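Local atomic coordinates of alginase (Pseudoalteromonas, PDB entry 4Q8K), a protein that probably cleaves the polysaccharide alginate by beta-elimination, as a polysaccharide lyase of family 18. Residues F172-G186 against Y316-P328. Numbering follows the deposited sequence.
Sequences FVPLEAQHITPNGNG and YFKFGNYLQSQDP. With SO4 (sulfate ion), chain D.
Phe172 lays one face of its ring over the backbone of Gly320, whose CA stands 3.5 Å from the ring centroid and almost on the ring normal, a CH-pi contact made where the chain turns a corner between strands 316-319 and 321-324. The CZ end of the same ring meets Phe319 CE2. Pro174 crosses the Asn321 side chain at about a right angle, its CD 3.2 Å from Asn321 ND2. That amide, extended away from its own backbone N (chi1 179°), gives Phe172 O a weak bond; its OD1 is hydrogen-bonded to Thr222 OG1 and its ND2 to Ser355 OG, so both ends are held. Farther along, Leu175 CD2 and Leu323 CD2 touch at 3.6 Å.

At residues 184-186, Tyr322 OH accepts from Asn185 N (3.0 Å), with Gly184 CA at the ring edge. Asn185 O receives Ser325 N at 2.9 Å in the carbonyl plane. Gly186 and Gln324 form an antiparallel non-hydrogen-bonded pair, and Gly186 CA makes a CA-H...O contact with Leu323 O (3.3 Å). Thr181 OG1 and Arg188 hydrogen-bond a sulfate, probably from the crystallisation liquor. Segment 172-186 links the two antiparallel sheets, from strand 169-172 to strand 186-193, consistent with the concanavalin-like beta-sandwich (jelly roll) of alginate lyases.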
loop_
_atom_site.group_PDB
_atom_site.type_symbol
_atom_site.label_atom_id
_atom_site.label_comp_id
_atom_site.label_asym_id
_atom_site.label_seq_id
_atom_site.Cartn_x
_atom_site.Cartn_y
_atom_site.Cartn_z
ATOM N N PHE A 172 -6.509 9.000 -2.287
ATOM C CA PHE A 172 -6.294 8.524 -0.925
ATOM C C PHE A 172 -5.433 9.512 -0.154
ATOM O O PHE A 172 -4.271 9.741 -0.498
ATOM C CB PHE A 172 -5.644 7.138 -0.925
ATOM C CG PHE A 172 -6.445 6.092 -1.665
ATOM C CD1 PHE A 172 -7.482 5.417 -1.033
ATOM C CD2 PHE A 172 -6.174 5.798 -2.989
ATOM C CE1 PHE A 172 -8.226 4.458 -1.704
ATOM C CE2 PHE A 172 -6.922 4.836 -3.667
ATOM C CZ PHE A 172 -7.941 4.174 -3.026
ATOM N N VAL A 173 -6.018 10.096 0.890
ATOM C CA VAL A 173 -5.384 11.172 1.638
ATOM C C VAL A 173 -5.454 10.880 3.136
ATOM O O VAL A 173 -6.358 11.348 3.833
ATOM C CB VAL A 173 -6.080 12.499 1.341
ATOM C CG1 VAL A 173 -5.551 13.101 0.040
ATOM C CG2 VAL A 173 -7.605 12.289 1.264
ATOM N N PRO A 174 -4.511 10.081 3.638
ATOM C CA PRO A 174 -4.501 9.640 5.035
ATOM C C PRO A 174 -4.303 10.792 6.034
ATOM O O PRO A 174 -4.741 10.661 7.177
ATOM C CB PRO A 174 -3.327 8.660 5.079
ATOM C CG PRO A 174 -2.440 9.105 3.951
ATOM C CD PRO A 174 -3.384 9.513 2.872
ATOM N N LEU A 175 -3.685 11.892 5.617
ATOM C CA LEU A 175 -3.560 13.045 6.512
ATOM C C LEU A 175 -4.919 13.665 6.797
ATOM O O LEU A 175 -5.075 14.415 7.767
ATOM C CB LEU A 175 -2.634 14.113 5.929
ATOM C CG LEU A 175 -1.171 13.719 5.708
ATOM C CD1 LEU A 175 -0.458 14.799 4.910
ATOM C CD2 LEU A 175 -0.459 13.422 7.030
ATOM N N GLU A 176 -5.889 13.417 5.931
ATOM C CA GLU A 176 -7.261 13.886 6.119
ATOM C C GLU A 176 -8.176 12.791 6.690
ATOM O O GLU A 176 -8.909 13.000 7.641
ATOM C CB GLU A 176 -7.815 14.468 4.819
ATOM C CG GLU A 176 -6.944 15.544 4.213
ATOM C CD GLU A 176 -7.375 15.981 2.832
ATOM O OE1 GLU A 176 -8.561 16.271 2.675
ATOM O OE2 GLU A 176 -6.557 16.047 1.900
ATOM N N ALA A 177 -8.103 11.593 6.106
ATOM C CA ALA A 177 -8.925 10.484 6.583
ATOM C C ALA A 177 -8.496 10.021 7.967
ATOM O O ALA A 177 -9.333 9.679 8.814
ATOM C CB ALA A 177 -8.892 9.322 5.593
ATOM N N GLN A 178 -7.186 10.001 8.192
ATOM C CA GLN A 178 -6.621 9.737 9.514
ATOM C C GLN A 178 -7.144 8.440 10.141
ATOM O O GLN A 178 -7.387 8.364 11.342
ATOM C CB GLN A 178 -6.862 10.945 10.450
ATOM C CG GLN A 178 -6.459 12.288 9.822
ATOM C CD GLN A 178 -6.751 13.513 10.702
ATOM O OE1 GLN A 178 -6.410 14.639 10.340
ATOM N NE2 GLN A 178 -7.389 13.294 11.839
ATOM N N HIS A 179 -7.309 7.402 9.335
ATOM C CA HIS A 179 -7.881 6.182 9.875
ATOM C C HIS A 179 -6.856 5.347 10.618
ATOM O O HIS A 179 -5.755 5.125 10.126
ATOM C CB HIS A 179 -8.530 5.355 8.765
ATOM C CG HIS A 179 -9.471 4.318 9.281
ATOM N ND1 HIS A 179 -10.782 4.603 9.602
ATOM C CD2 HIS A 179 -9.284 3.011 9.574
ATOM C CE1 HIS A 179 -11.369 3.507 10.047
ATOM N NE2 HIS A 179 -10.483 2.527 10.038
ATOM N N ILE A 180 -7.216 4.877 11.809
ATOM C CA ILE A 180 -6.332 3.999 12.567
ATOM C C ILE A 180 -6.949 2.650 12.934
ATOM O O ILE A 180 -8.159 2.439 12.794
ATOM C CB ILE A 180 -5.827 4.657 13.878
ATOM C CG1 ILE A 180 -6.986 4.883 14.848
ATOM C CG2 ILE A 180 -5.090 5.954 13.598
ATOM C CD1 ILE A 180 -6.526 5.296 16.234
ATOM N N THR A 181 -6.091 1.751 13.417
ATOM C CA THR A 181 -6.480 0.441 13.917
ATOM C C THR A 181 -5.691 0.178 15.193
ATOM O O THR A 181 -4.768 0.928 15.510
ATOM C CB THR A 181 -6.124 -0.662 12.904
ATOM O OG1 THR A 181 -4.704 -0.674 12.729
ATOM C CG2 THR A 181 -6.791 -0.396 11.567
ATOM N N PRO A 182 -6.032 -0.895 15.931
ATOM C CA PRO A 182 -5.319 -1.152 17.187
ATOM C C PRO A 182 -3.814 -1.346 17.001
ATOM O O PRO A 182 -3.047 -0.891 17.844
ATOM C CB PRO A 182 -5.960 -2.448 17.694
ATOM C CG PRO A 182 -7.346 -2.414 17.108
ATOM C CD PRO A 182 -7.189 -1.793 15.756
ATOM N N ASN A 183 -3.412 -1.996 15.910
ATOM C CA ASN A 183 -2.009 -2.355 15.693
ATOM C C ASN A 183 -1.272 -1.468 14.685
ATOM O O ASN A 183 -0.060 -1.609 14.496
ATOM C CB ASN A 183 -1.901 -3.813 15.243
ATOM C CG ASN A 183 -2.325 -4.795 16.321
ATOM O OD1 ASN A 183 -2.175 -4.530 17.511
ATOM N ND2 ASN A 183 -2.848 -5.946 15.904
ATOM N N GLY A 184 -1.996 -0.562 14.036
ATOM C CA GLY A 184 -1.417 0.238 12.971
ATOM C C GLY A 184 -0.274 1.114 13.443
ATOM O O GLY A 184 -0.189 1.446 14.628
ATOM N N ASN A 185 0.480 1.605 12.491
ATOM C CA ASN A 185 1.651 2.385 12.794
ATOM C C ASN A 185 1.652 3.631 11.915
ATOM O O ASN A 185 2.609 3.993 11.302
ATOM C CB ASN A 185 2.938 1.527 12.697
ATOM C CG ASN A 185 2.741 0.275 11.848
ATOM O OD1 ASN A 185 2.518 0.381 10.654
ATOM N ND2 ASN A 185 2.648 -0.886 12.496
ATOM N N GLY A 186 0.507 4.269 11.864
ATOM C CA GLY A 186 0.366 5.467 11.069
ATOM C C GLY A 186 -1.084 5.813 10.837
ATOM O O GLY A 186 -1.952 5.485 11.649
ATOM N N TYR A 316 -6.068 -11.267 2.508
ATOM C CA TYR A 316 -6.840 -10.216 1.869
ATOM C C TYR A 316 -5.995 -9.102 1.291
ATOM O O TYR A 316 -5.020 -8.665 1.894
ATOM C CB TYR A 316 -7.936 -9.672 2.799
ATOM C CG TYR A 316 -7.513 -9.026 4.111
ATOM C CD1 TYR A 316 -6.986 -9.791 5.149
ATOM C CD2 TYR A 316 -7.700 -7.662 4.330
ATOM C CE1 TYR A 316 -6.632 -9.204 6.366
ATOM C CE2 TYR A 316 -7.357 -7.079 5.543
ATOM C CZ TYR A 316 -6.825 -7.856 6.549
ATOM O OH TYR A 316 -6.482 -7.284 7.755
ATOM N N PHE A 317 -6.386 -8.676 0.097
ATOM C CA PHE A 317 -5.725 -7.602 -0.608
ATOM C C PHE A 317 -6.244 -6.247 -0.129
ATOM O O PHE A 317 -7.443 -6.094 0.137
ATOM C CB PHE A 317 -5.969 -7.742 -2.110
ATOM C CG PHE A 317 -5.236 -6.725 -2.943
ATOM C CD1 PHE A 317 -3.859 -6.774 -3.049
ATOM C CD2 PHE A 317 -5.924 -5.747 -3.638
ATOM C CE1 PHE A 317 -3.173 -5.844 -3.820
ATOM C CE2 PHE A 317 -5.255 -4.813 -4.407
ATOM C CZ PHE A 317 -3.869 -4.868 -4.503
ATOM N N LYS A 318 -5.337 -5.276 -0.022
ATOM C CA LYS A 318 -5.705 -3.898 0.274
ATOM C C LYS A 318 -4.950 -2.955 -0.640
ATOM O O LYS A 318 -3.859 -3.282 -1.123
ATOM C CB LYS A 318 -5.368 -3.536 1.729
ATOM C CG LYS A 318 -5.678 -4.615 2.739
ATOM C CD LYS A 318 -5.640 -4.077 4.164
ATOM C CE LYS A 318 -4.238 -3.693 4.595
ATOM N NZ LYS A 318 -4.256 -3.131 5.995
ATOM N N PHE A 319 -5.501 -1.770 -0.866
ATOM C CA PHE A 319 -4.767 -0.777 -1.642
ATOM C C PHE A 319 -5.246 0.614 -1.261
ATOM O O PHE A 319 -6.357 0.771 -0.753
ATOM C CB PHE A 319 -4.945 -1.029 -3.142
ATOM C CG PHE A 319 -6.341 -0.780 -3.631
ATOM C CD1 PHE A 319 -7.308 -1.768 -3.526
ATOM C CD2 PHE A 319 -6.683 0.431 -4.192
ATOM C CE1 PHE A 319 -8.602 -1.539 -3.973
ATOM C CE2 PHE A 319 -7.976 0.667 -4.644
ATOM C CZ PHE A 319 -8.931 -0.326 -4.534
ATOM N N GLY A 320 -4.394 1.607 -1.494
ATOM C CA GLY A 320 -4.679 2.987 -1.144
ATOM C C GLY A 320 -3.422 3.693 -0.674
ATOM O O GLY A 320 -2.393 3.686 -1.348
ATOM N N ASN A 321 -3.490 4.309 0.497
ATOM C CA ASN A 321 -2.342 5.052 0.979
ATOM C C ASN A 321 -2.290 4.876 2.483
ATOM O O ASN A 321 -3.072 5.493 3.219
ATOM C CB ASN A 321 -2.473 6.523 0.562
ATOM C CG ASN A 321 -1.324 7.391 1.058
ATOM O OD1 ASN A 321 -0.488 6.948 1.840
ATOM N ND2 ASN A 321 -1.305 8.641 0.621
ATOM N N TYR A 322 -1.409 3.982 2.925
ATOM C CA TYR A 322 -1.185 3.729 4.342
ATOM C C TYR A 322 0.136 4.380 4.745
ATOM O O TYR A 322 1.199 3.791 4.587
ATOM C CB TYR A 322 -1.133 2.222 4.567
ATOM C CG TYR A 322 -0.945 1.753 5.987
ATOM C CD1 TYR A 322 -0.937 2.640 7.058
ATOM C CD2 TYR A 322 -0.758 0.403 6.257
ATOM C CE1 TYR A 322 -0.762 2.191 8.351
ATOM C CE2 TYR A 322 -0.578 -0.058 7.552
ATOM C CZ TYR A 322 -0.580 0.849 8.595
ATOM O OH TYR A 322 -0.405 0.399 9.885
ATOM N N LEU A 323 0.045 5.605 5.266
ATOM C CA LEU A 323 1.211 6.420 5.612
ATOM C C LEU A 323 1.886 5.939 6.900
ATOM O O LEU A 323 1.246 5.837 7.952
ATOM C CB LEU A 323 0.783 7.886 5.749
ATOM C CG LEU A 323 1.861 8.975 5.841
ATOM C CD1 LEU A 323 2.642 9.075 4.535
ATOM C CD2 LEU A 323 1.213 10.320 6.200
ATOM N N GLN A 324 3.180 5.635 6.794
ATOM C CA GLN A 324 3.942 5.001 7.858
ATOM C C GLN A 324 4.565 6.052 8.770
ATOM O O GLN A 324 5.206 6.982 8.292
ATOM C CB GLN A 324 5.058 4.141 7.254
ATOM C CG GLN A 324 4.556 3.064 6.283
ATOM C CD GLN A 324 3.674 2.028 6.971
ATOM O OE1 GLN A 324 2.467 1.953 6.716
ATOM N NE2 GLN A 324 4.275 1.221 7.838
ATOM N N SER A 325 4.372 5.901 10.080
ATOM C CA SER A 325 4.943 6.856 11.030
ATOM C C SER A 325 6.355 6.409 11.388
ATOM O O SER A 325 6.551 5.640 12.322
ATOM C CB SER A 325 4.075 6.963 12.285
ATOM O OG SER A 325 4.557 7.984 13.147
ATOM N N GLN A 326 7.330 6.882 10.615
ATOM C CA GLN A 326 8.709 6.408 10.725
ATOM C C GLN A 326 9.686 7.508 10.315
ATOM O O GLN A 326 9.450 8.244 9.349
ATOM C CB GLN A 326 8.905 5.151 9.852
ATOM C CG GLN A 326 10.199 4.386 10.094
ATOM C CD GLN A 326 10.351 3.204 9.142
ATOM O OE1 GLN A 326 10.889 2.162 9.507
ATOM N NE2 GLN A 326 9.866 3.367 7.925
ATOM N N ASP A 327 10.772 7.642 11.069
ATOM C CA ASP A 327 11.823 8.591 10.728
ATOM C C ASP A 327 12.541 8.047 9.494
ATOM O O ASP A 327 12.937 6.891 9.486
ATOM C CB ASP A 327 12.811 8.699 11.886
ATOM C CG ASP A 327 13.751 9.879 11.744
ATOM O OD1 ASP A 327 14.557 9.894 10.784
ATOM O OD2 ASP A 327 13.677 10.798 12.598
ATOM N N PRO A 328 12.696 8.870 8.445
ATOM C CA PRO A 328 13.322 8.361 7.216
ATOM C C PRO A 328 14.838 8.177 7.336
ATOM O O PRO A 328 15.410 7.391 6.580
ATOM C CB PRO A 328 12.992 9.442 6.183
ATOM C CG PRO A 328 12.855 10.695 7.001
ATOM C CD PRO A 328 12.202 10.245 8.282
HETATM S S SO4 D . -3.790 -3.816 10.896
HETATM O O1 SO4 D . -4.482 -4.672 11.862
HETATM O O2 SO4 D . -2.697 -4.579 10.291
HETATM O O3 SO4 D . -4.747 -3.372 9.885
HETATM O O4 SO4 D . -3.239 -2.659 11.589
#